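Local coordinates for F5/8 type C domain protein (Clostridium perfringens, PDB 7JRM), which probably binds carbohydrate through its CBM51 module, as the part of the O-glycopeptidase ZmpB that would hold the enzyme to mucin glycans, at residues Gln111-Asn116 / Gly151-Val156; Arg102-Val107 / Phe124-Gly129; Lys346-Leu351 / Lys368-Leu373. One frame throughout, in Å; residues are numbered along the deposited sequence.

In the fold
Interactions 1 and 2 adjoin within the NPCBM module, their centres about 10 Å apart. Strand 112-115 and F124 join them, with a probable hydrogen bond of 2.8 Å between F124 N and I112 O, and A106 CB packs on D153 OD1. The bound calcium, held by S163, V206, D208, G210 and D214, lies about 7 Å from the side chain of I152 in interaction 1 and about 13 Å from that of V107 in interaction 2. Interaction 3 belongs to a separate region on the opposite side of the chain's centre. Its centre is about 69 Å from that of interaction 1 and about 67 Å from that of interaction 2.

Interaction 1: Gln111-Asn116 / Gly151-Val156; sequences QIRLLN and GIDRHV
R113 in strand 112-115 takes R154 N onto its carbonyl oxygen at 3.0 Å (R154 N to R113 O), as the chain leaving strand 145-152 turns across it with the end-to-end directions of the two segments 124° apart. A second, weak bond runs the other way, from R113 N to D153 OD1 at 3.3 Å. With CG anti to the backbone N (chi1 -173°), the D153 carboxylate serves both segments: OD1 faces the strand, while OD2 accepts H155 N from above the carboxylate plane and closes an Asx turn. A water joins this OD2 to Q111 O and R113 NH2, linking arginine and aspartate although their charged atoms are too far apart for a salt bridge.

The two arginine side chains cross at about a right angle, their guanidinium planes 84° apart. R154 CB covers one face of the R113 guanidinium, approaching NH1 of R113 to 3.7 Å, and R154 CG rests on R113 O. Bends at chi2 and chi3 then carry R154 along the strand to L115, whose CD1 lies over one face of its guanidinium and whose CB is 3.7 Å from R154 NH2. Deeper in, L114 CD2 packs on the backbone, 3.4 Å from I152 O and close to G151 C. L114 also touches D217 and A219 of strand 215-224, a sheet neighbour of strand 145-152. The contact thus seats a two-stranded hairpin, 112-115 with 121-124, against one sheet of a beta-sandwich, the fold of NPCBM carbohydrate-binding modules.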
loop_
_atom_site.group_PDB
_atom_site.type_symbol
_atom_site.label_atom_id
_atom_site.label_comp_id
_atom_site.label_asym_id
_atom_site.label_seq_id
_atom_site.Cartn_x
_atom_site.Cartn_y
_atom_site.Cartn_z
ATOM N N GLN A 111 7.210 -0.911 -40.341
ATOM C CA GLN A 111 7.430 -0.755 -38.911
ATOM C C GLN A 111 8.920 -0.742 -38.594
ATOM O O GLN A 111 9.739 -1.330 -39.309
ATOM C CB GLN A 111 6.745 -1.880 -38.134
ATOM C CG GLN A 111 5.228 -1.816 -38.130
ATOM C CD GLN A 111 4.599 -3.055 -37.520
ATOM O OE1 GLN A 111 4.726 -4.157 -38.054
ATOM N NE2 GLN A 111 3.918 -2.881 -36.392
ATOM N N ILE A 112 9.272 -0.057 -37.508
ATOM C CA ILE A 112 10.656 -0.036 -37.048
ATOM C C ILE A 112 11.018 -1.420 -36.529
ATOM O O ILE A 112 10.399 -1.927 -35.585
ATOM C CB ILE A 112 10.859 1.039 -35.973
ATOM C CG1 ILE A 112 10.738 2.431 -36.594
ATOM C CG2 ILE A 112 12.207 0.862 -35.294
ATOM C CD1 ILE A 112 10.595 3.538 -35.582
ATOM N N ARG A 113 12.018 -2.042 -37.149
ATOM C CA ARG A 113 12.390 -3.413 -36.830
ATOM C C ARG A 113 13.905 -3.527 -36.759
ATOM O O ARG A 113 14.605 -3.136 -37.697
ATOM C CB ARG A 113 11.832 -4.392 -37.870
ATOM C CG ARG A 113 10.317 -4.524 -37.836
ATOM C CD ARG A 113 9.793 -5.321 -39.020
ATOM N NE ARG A 113 10.180 -4.737 -40.300
ATOM C CZ ARG A 113 10.693 -5.429 -41.312
ATOM N NH1 ARG A 113 10.883 -6.736 -41.195
ATOM N NH2 ARG A 113 11.017 -4.816 -42.441
ATOM N N LEU A 114 14.401 -4.064 -35.648
ATOM C CA LEU A 114 15.824 -4.277 -35.435
ATOM C C LEU A 114 16.066 -5.738 -35.077
ATOM O O LEU A 114 15.129 -6.515 -34.872
ATOM C CB LEU A 114 16.371 -3.357 -34.335
ATOM C CG LEU A 114 16.312 -1.856 -34.622
ATOM C CD1 LEU A 114 16.945 -1.067 -33.487
ATOM C CD2 LEU A 114 16.988 -1.537 -35.946
ATOM N N LEU A 115 17.340 -6.106 -34.999
ATOM C CA LEU A 115 17.745 -7.474 -34.709
ATOM C C LEU A 115 18.139 -7.610 -33.243
ATOM O O LEU A 115 18.840 -6.755 -32.695
ATOM C CB LEU A 115 18.911 -7.898 -35.605
ATOM C CG LEU A 115 19.367 -9.354 -35.504
ATOM C CD1 LEU A 115 18.359 -10.280 -36.164
ATOM C CD2 LEU A 115 20.746 -9.528 -36.123
ATOM N N ASN A 116 17.682 -8.689 -32.615
ATOM C CA ASN A 116 18.005 -8.973 -31.227
ATOM C C ASN A 116 19.258 -9.840 -31.136
ATOM O O ASN A 116 19.796 -10.315 -32.138
ATOM C CB ASN A 116 16.830 -9.662 -30.532
ATOM C CG ASN A 116 15.682 -8.712 -30.249
ATOM O OD1 ASN A 116 15.895 -7.557 -29.884
ATOM N ND2 ASN A 116 14.457 -9.198 -30.414
ATOM N N GLY A 151 20.278 0.502 -34.754
ATOM C CA GLY A 151 20.604 -0.641 -35.581
ATOM C C GLY A 151 20.133 -0.430 -37.003
ATOM O O GLY A 151 19.481 0.566 -37.332
ATOM N N ILE A 152 20.485 -1.396 -37.845
ATOM C CA ILE A 152 20.058 -1.394 -39.239
ATOM C C ILE A 152 18.629 -1.916 -39.314
ATOM O O ILE A 152 18.311 -2.970 -38.749
ATOM C CB ILE A 152 21.008 -2.243 -40.098
ATOM C CG1 ILE A 152 22.407 -1.620 -40.131
ATOM C CG2 ILE A 152 20.459 -2.405 -41.509
ATOM C CD1 ILE A 152 22.553 -0.493 -41.128
ATOM N N ASP A 153 17.762 -1.176 -40.004
ATOM C CA ASP A 153 16.375 -1.599 -40.150
ATOM C C ASP A 153 16.301 -2.915 -40.913
ATOM O O ASP A 153 17.081 -3.165 -41.835
ATOM C CB ASP A 153 15.563 -0.520 -40.869
ATOM C CG ASP A 153 14.079 -0.834 -40.907
ATOM O OD1 ASP A 153 13.421 -0.760 -39.850
ATOM O OD2 ASP A 153 13.567 -1.154 -41.999
ATOM N N ARG A 154 15.350 -3.764 -40.518
ATOM C CA ARG A 154 15.255 -5.110 -41.071
ATOM C C ARG A 154 14.735 -5.137 -42.502
ATOM O O ARG A 154 14.773 -6.200 -43.131
ATOM C CB ARG A 154 14.362 -5.979 -40.181
ATOM C CG ARG A 154 14.967 -6.304 -38.823
ATOM C CD ARG A 154 16.435 -6.688 -38.947
ATOM N NE ARG A 154 16.614 -7.973 -39.616
ATOM C CZ ARG A 154 17.787 -8.581 -39.764
ATOM N NH1 ARG A 154 17.860 -9.749 -40.385
ATOM N NH2 ARG A 154 18.890 -8.018 -39.288
ATOM N N HIS A 155 14.253 -4.010 -43.032
ATOM C CA HIS A 155 13.755 -3.988 -44.403
ATOM C C HIS A 155 14.861 -4.233 -45.423
ATOM O O HIS A 155 14.568 -4.667 -46.543
ATOM C CB HIS A 155 13.061 -2.654 -44.687
ATOM C CG HIS A 155 12.630 -2.481 -46.110
ATOM N ND1 HIS A 155 11.440 -2.980 -46.593
ATOM C CD2 HIS A 155 13.230 -1.860 -47.153
ATOM C CE1 HIS A 155 11.326 -2.678 -47.875
ATOM N NE2 HIS A 155 12.399 -1.998 -48.239
ATOM N N VAL A 156 16.117 -3.979 -45.062
ATOM C CA VAL A 156 17.235 -4.160 -45.981
ATOM C C VAL A 156 18.052 -5.377 -45.570
ATOM O O VAL A 156 19.270 -5.420 -45.776
ATOM C CB VAL A 156 18.115 -2.897 -46.038
ATOM C CG1 VAL A 156 17.354 -1.750 -46.685
ATOM C CG2 VAL A 156 18.583 -2.512 -44.643
HETATM O O HOH W 1 11.120 -2.053 -41.681
HETATM O O HOH W 2 10.730 -5.731 -45.061
HETATM O O HOH W 3 19.314 -4.295 -35.763
#

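Interaction 2: Arg102-Val107 / Phe124-Gly129; sequences RKDRAV and FAKGIG
R102 and G129 form a hydrogen-bonded antiparallel pair, with R102 N to G129 O and G129 N to R102 O both 3.0 Å, and K103 with I128 forms the non-hydrogen-bonded pair beside it. This short ladder attaches strand 102-103 to strand 127-131 in a sheet of the NPCBM beta-sandwich, and D104 N prolongs the pairing with a 2.8 Å bond to G127 O.

Packing is tight at G129. After D104, in a left-handed backbone conformation, the chain folds back over the strand, and the bare CA of G129 lies 4.1 Å from A106 CA and 3.3 Å from R105 O, the latter a CA-H...O contact. I128, on the other face, has its CD1 only loosely against K103 and packs instead on I136 and Y138.

The looser, more solvent-exposed side includes R102, whose guanidinium leads off from the contact, and A125. D104 is well covered even so: it and K126 lie side by side, pointing the same way. The lysine curls back along the carboxylate through turns at its second and third torsions, bringing K126 NZ to D104 OD2 at 3.0 Å in a salt bridge; D88 is a second partner of this ammonium. D104 OD1 also accepts from S87 OG, and its anti lone pair receives G127 N at 3.3 Å.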
loop_
_atom_site.group_PDB
_atom_site.type_symbol
_atom_site.label_atom_id
_atom_site.label_comp_id
_atom_site.label_asym_id
_atom_site.label_seq_id
_atom_site.Cartn_x
_atom_site.Cartn_y
_atom_site.Cartn_z
ATOM N N ARG A 102 10.996 9.590 -40.907
ATOM C CA ARG A 102 9.648 9.176 -40.540
ATOM C C ARG A 102 9.547 8.983 -39.033
ATOM O O ARG A 102 10.454 8.428 -38.405
ATOM C CB ARG A 102 9.257 7.879 -41.255
ATOM C CG ARG A 102 8.977 8.046 -42.738
ATOM C CD ARG A 102 7.692 8.823 -42.974
ATOM N NE ARG A 102 6.527 8.136 -42.423
ATOM C CZ ARG A 102 5.856 7.178 -43.055
ATOM N NH1 ARG A 102 6.234 6.788 -44.265
ATOM N NH2 ARG A 102 4.805 6.609 -42.477
ATOM N N LYS A 103 8.437 9.444 -38.462
ATOM C CA LYS A 103 8.156 9.262 -37.045
ATOM C C LYS A 103 7.417 7.946 -36.839
ATOM O O LYS A 103 6.430 7.669 -37.527
ATOM C CB LYS A 103 7.324 10.423 -36.501
ATOM C CG LYS A 103 8.010 11.777 -36.565
ATOM C CD LYS A 103 7.195 12.835 -35.835
ATOM C CE LYS A 103 7.738 14.231 -36.094
ATOM N NZ LYS A 103 6.988 15.269 -35.335
ATOM N N ASP A 104 7.907 7.138 -35.900
ATOM C CA ASP A 104 7.315 5.864 -35.499
ATOM C C ASP A 104 7.294 4.831 -36.622
ATOM O O ASP A 104 6.689 3.764 -36.463
ATOM C CB ASP A 104 5.897 6.058 -34.943
ATOM C CG ASP A 104 5.886 6.832 -33.638
ATOM O OD1 ASP A 104 6.904 6.798 -32.918
ATOM O OD2 ASP A 104 4.864 7.480 -33.332
ATOM N N ARG A 105 7.940 5.117 -37.752
ATOM C CA ARG A 105 8.054 4.170 -38.852
ATOM C C ARG A 105 9.480 4.195 -39.379
ATOM O O ARG A 105 10.216 5.168 -39.194
ATOM C CB ARG A 105 7.079 4.487 -39.999
ATOM C CG ARG A 105 5.636 4.723 -39.578
ATOM C CD ARG A 105 4.987 3.450 -39.060
ATOM N NE ARG A 105 4.840 2.437 -40.100
ATOM C CZ ARG A 105 3.967 1.436 -40.045
ATOM N NH1 ARG A 105 3.161 1.317 -38.998
ATOM N NH2 ARG A 105 3.898 0.557 -41.034
ATOM N N ALA A 106 9.864 3.108 -40.043
ATOM C CA ALA A 106 11.147 3.077 -40.725
ATOM C C ALA A 106 11.109 3.990 -41.948
ATOM O O ALA A 106 10.054 4.479 -42.363
ATOM C CB ALA A 106 11.508 1.649 -41.128
ATOM N N VAL A 107 12.287 4.223 -42.533
ATOM C CA VAL A 107 12.373 5.118 -43.683
ATOM C C VAL A 107 11.631 4.536 -44.880
ATOM O O VAL A 107 11.170 5.275 -45.759
ATOM C CB VAL A 107 13.850 5.424 -44.012
ATOM C CG1 VAL A 107 14.545 4.190 -44.573
ATOM C CG2 VAL A 107 13.952 6.595 -44.982
ATOM N N PHE A 124 9.301 -2.238 -33.016
ATOM C CA PHE A 124 9.044 -1.088 -32.161
ATOM C C PHE A 124 7.870 -0.283 -32.700
ATOM O O PHE A 124 7.721 -0.119 -33.915
ATOM C CB PHE A 124 10.275 -0.182 -32.061
ATOM C CG PHE A 124 11.466 -0.838 -31.426
ATOM C CD1 PHE A 124 12.317 -1.632 -32.174
ATOM C CD2 PHE A 124 11.737 -0.652 -30.080
ATOM C CE1 PHE A 124 13.416 -2.233 -31.590
ATOM C CE2 PHE A 124 12.835 -1.251 -29.490
ATOM C CZ PHE A 124 13.675 -2.040 -30.246
ATOM N N ALA A 125 7.040 0.224 -31.788
ATOM C CA ALA A 125 5.969 1.122 -32.194
ATOM C C ALA A 125 6.444 2.566 -32.254
ATOM O O ALA A 125 5.876 3.373 -33.001
ATOM C CB ALA A 125 4.781 0.996 -31.238
ATOM N N LYS A 126 7.481 2.906 -31.490
ATOM C CA LYS A 126 7.979 4.269 -31.394
ATOM C C LYS A 126 9.443 4.326 -31.809
ATOM O O LYS A 126 10.199 3.369 -31.618
ATOM C CB LYS A 126 7.822 4.812 -29.970
ATOM C CG LYS A 126 6.481 4.495 -29.331
ATOM C CD LYS A 126 5.368 5.333 -29.938
ATOM C CE LYS A 126 5.501 6.793 -29.540
ATOM N NZ LYS A 126 4.639 7.678 -30.373
ATOM N N GLY A 127 9.833 5.459 -32.369
ATOM C CA GLY A 127 11.206 5.677 -32.767
ATOM C C GLY A 127 11.276 6.605 -33.963
ATOM O O GLY A 127 10.283 7.199 -34.375
ATOM N N ILE A 128 12.483 6.714 -34.513
ATOM C CA ILE A 128 12.766 7.577 -35.653
ATOM C C ILE A 128 13.465 6.744 -36.716
ATOM O O ILE A 128 14.537 6.183 -36.463
ATOM C CB ILE A 128 13.632 8.787 -35.260
ATOM C CG1 ILE A 128 12.936 9.616 -34.180
ATOM C CG2 ILE A 128 13.941 9.640 -36.479
ATOM C CD1 ILE A 128 11.666 10.288 -34.654
ATOM N N GLY A 129 12.864 6.664 -37.903
ATOM C CA GLY A 129 13.457 5.972 -39.023
ATOM C C GLY A 129 14.102 6.960 -39.972
ATOM O O GLY A 129 13.438 7.854 -40.498
HETATM O O HOH W 4 7.005 1.303 -36.091
#

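Interaction 3: Lys346-Leu351 / Lys368-Leu373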
loop_
_atom_site.group_PDB
_atom_site.type_symbol
_atom_site.label_atom_id
_atom_site.label_comp_id
_atom_site.label_asym_id
_atom_site.label_seq_id
_atom_site.Cartn_x
_atom_site.Cartn_y
_atom_site.Cartn_z
ATOM N N LYS A 346 -10.593 -6.717 25.385
ATOM C CA LYS A 346 -10.607 -6.678 23.926
ATOM C C LYS A 346 -10.402 -8.050 23.299
ATOM O O LYS A 346 -10.765 -8.243 22.134
ATOM C CB LYS A 346 -9.537 -5.710 23.417
ATOM C CG LYS A 346 -8.110 -6.204 23.599
ATOM C CD LYS A 346 -7.100 -5.136 23.209
ATOM C CE LYS A 346 -5.706 -5.723 23.057
ATOM N NZ LYS A 346 -4.649 -4.675 23.135
ATOM N N ASN A 347 -9.835 -9.005 24.036
ATOM C CA ASN A 347 -9.578 -10.342 23.520
ATOM C C ASN A 347 -10.663 -11.339 23.902
ATOM O O ASN A 347 -10.482 -12.544 23.697
ATOM C CB ASN A 347 -8.216 -10.843 24.007
ATOM C CG ASN A 347 -7.063 -10.038 23.443
ATOM O OD1 ASN A 347 -6.900 -9.934 22.227
ATOM N ND2 ASN A 347 -6.255 -9.462 24.326
ATOM N N LEU A 348 -11.781 -10.870 24.453
ATOM C CA LEU A 348 -12.854 -11.768 24.856
ATOM C C LEU A 348 -13.484 -12.423 23.634
ATOM O O LEU A 348 -13.902 -11.740 22.694
ATOM C CB LEU A 348 -13.910 -11.007 25.656
ATOM C CG LEU A 348 -15.035 -11.848 26.264
ATOM C CD1 LEU A 348 -14.477 -12.864 27.247
ATOM C CD2 LEU A 348 -16.066 -10.956 26.939
ATOM N N GLU A 349 -13.551 -13.754 23.650
ATOM C CA GLU A 349 -14.119 -14.521 22.549
ATOM C C GLU A 349 -15.429 -15.206 22.896
ATOM O O GLU A 349 -16.252 -15.421 22.004
ATOM C CB GLU A 349 -13.119 -15.580 22.067
ATOM C CG GLU A 349 -11.747 -15.027 21.718
ATOM C CD GLU A 349 -10.674 -16.097 21.694
ATOM O OE1 GLU A 349 -11.025 -17.294 21.761
ATOM O OE2 GLU A 349 -9.480 -15.742 21.605
ATOM N N THR A 350 -15.644 -15.551 24.163
ATOM C CA THR A 350 -16.847 -16.258 24.584
ATOM C C THR A 350 -17.323 -15.690 25.911
ATOM O O THR A 350 -16.535 -15.561 26.852
ATOM C CB THR A 350 -16.587 -17.764 24.716
ATOM O OG1 THR A 350 -16.339 -18.321 23.419
ATOM C CG2 THR A 350 -17.786 -18.464 25.340
ATOM N N LEU A 351 -18.610 -15.350 25.980
ATOM C CA LEU A 351 -19.228 -14.829 27.195
ATOM C C LEU A 351 -20.444 -15.687 27.520
ATOM O O LEU A 351 -21.441 -15.657 26.791
ATOM C CB LEU A 351 -19.622 -13.361 27.031
ATOM C CG LEU A 351 -20.100 -12.635 28.290
ATOM C CD1 LEU A 351 -19.217 -12.975 29.482
ATOM C CD2 LEU A 351 -20.136 -11.132 28.062
ATOM N N LYS A 368 -14.366 -6.994 19.348
ATOM C CA LYS A 368 -14.272 -7.477 17.976
ATOM C C LYS A 368 -14.167 -8.992 17.867
ATOM O O LYS A 368 -14.349 -9.527 16.769
ATOM C CB LYS A 368 -13.069 -6.836 17.278
ATOM C CG LYS A 368 -13.085 -5.315 17.275
ATOM C CD LYS A 368 -11.688 -4.752 17.055
ATOM C CE LYS A 368 -11.656 -3.250 17.288
ATOM N NZ LYS A 368 -12.613 -2.831 18.350
ATOM N N LYS A 369 -13.881 -9.695 18.961
ATOM C CA LYS A 369 -13.693 -11.140 18.922
ATOM C C LYS A 369 -14.813 -11.912 19.604
ATOM O O LYS A 369 -14.754 -13.145 19.651
ATOM C CB LYS A 369 -12.350 -11.515 19.559
ATOM C CG LYS A 369 -11.167 -10.729 19.020
ATOM C CD LYS A 369 -9.857 -11.462 19.259
ATOM C CE LYS A 369 -8.667 -10.536 19.075
ATOM N NZ LYS A 369 -7.420 -11.108 19.654
ATOM N N LEU A 370 -15.832 -11.231 20.126
ATOM C CA LEU A 370 -16.918 -11.889 20.851
ATOM C C LEU A 370 -17.847 -12.554 19.845
ATOM O O LEU A 370 -18.844 -11.980 19.403
ATOM C CB LEU A 370 -17.663 -10.888 21.726
ATOM C CG LEU A 370 -18.658 -11.476 22.729
ATOM C CD1 LEU A 370 -18.071 -12.700 23.415
ATOM C CD2 LEU A 370 -19.067 -10.430 23.753
ATOM N N ASN A 371 -17.518 -13.794 19.480
ATOM C CA ASN A 371 -18.318 -14.560 18.533
ATOM C C ASN A 371 -19.299 -15.511 19.203
ATOM O O ASN A 371 -20.239 -15.969 18.544
ATOM C CB ASN A 371 -17.410 -15.361 17.593
ATOM C CG ASN A 371 -16.709 -14.487 16.571
ATOM O OD1 ASN A 371 -17.092 -13.337 16.354
ATOM N ND2 ASN A 371 -15.676 -15.029 15.937
ATOM N N THR A 372 -19.107 -15.819 20.483
ATOM C CA THR A 372 -19.987 -16.717 21.229
ATOM C C THR A 372 -20.564 -15.941 22.408
ATOM O O THR A 372 -19.871 -15.709 23.404
ATOM C CB THR A 372 -19.237 -17.962 21.697
ATOM O OG1 THR A 372 -18.701 -18.653 20.562
ATOM C CG2 THR A 372 -20.173 -18.894 22.453
ATOM N N LEU A 373 -21.827 -15.542 22.295
ATOM C CA LEU A 373 -22.522 -14.797 23.341
ATOM C C LEU A 373 -23.737 -15.603 23.779
ATOM O O LEU A 373 -24.701 -15.743 23.020
ATOM C CB LEU A 373 -22.928 -13.409 22.850
ATOM C CG LEU A 373 -23.706 -12.546 23.846
ATOM C CD1 LEU A 373 -22.859 -12.240 25.070
ATOM C CD2 LEU A 373 -24.180 -11.260 23.184
HETATM O O HOH W 5 -13.324 -9.304 21.805
HETATM O O HOH W 6 -11.954 -6.270 20.420
HETATM O O HOH W 7 -16.452 -17.532 19.857
#
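K369 lies alongside N347, its chain extended beyond CG and running back along the other segment. CB stands 3.5 Å from L348 O and touches the E349 side chain; CG passes K346 O at 4.0 Å; CD carries the chain on to CE, which is 3.7 Å from N347 OD1. At the tip, NZ donates to the same N347 OD1 at 2.9 Å, in the carbonyl plane, while N347 ND2 is hydrogen-bonded to Y326 O. A water joins K346 O, L348 O and K369 N.

Beyond the lysine the segments become adjacent parallel strands, with T350 beside T372 and L351 beside L373. The 22-residue offset, the recurring leucines and the short parallel strands fit consecutive turns of a leucine-rich repeat. L351 N donates to T372 O at 2.9 Å, and T372 N to E349 O at 3.3 Å. On one face the threonines run side by side, with T350 OG1 against T372 CB. On the other, L351 CB meets L373 CD1 at 3.9 Å; CD1 of L370, from the inverse gamma turn before the strand, reaches the same CB.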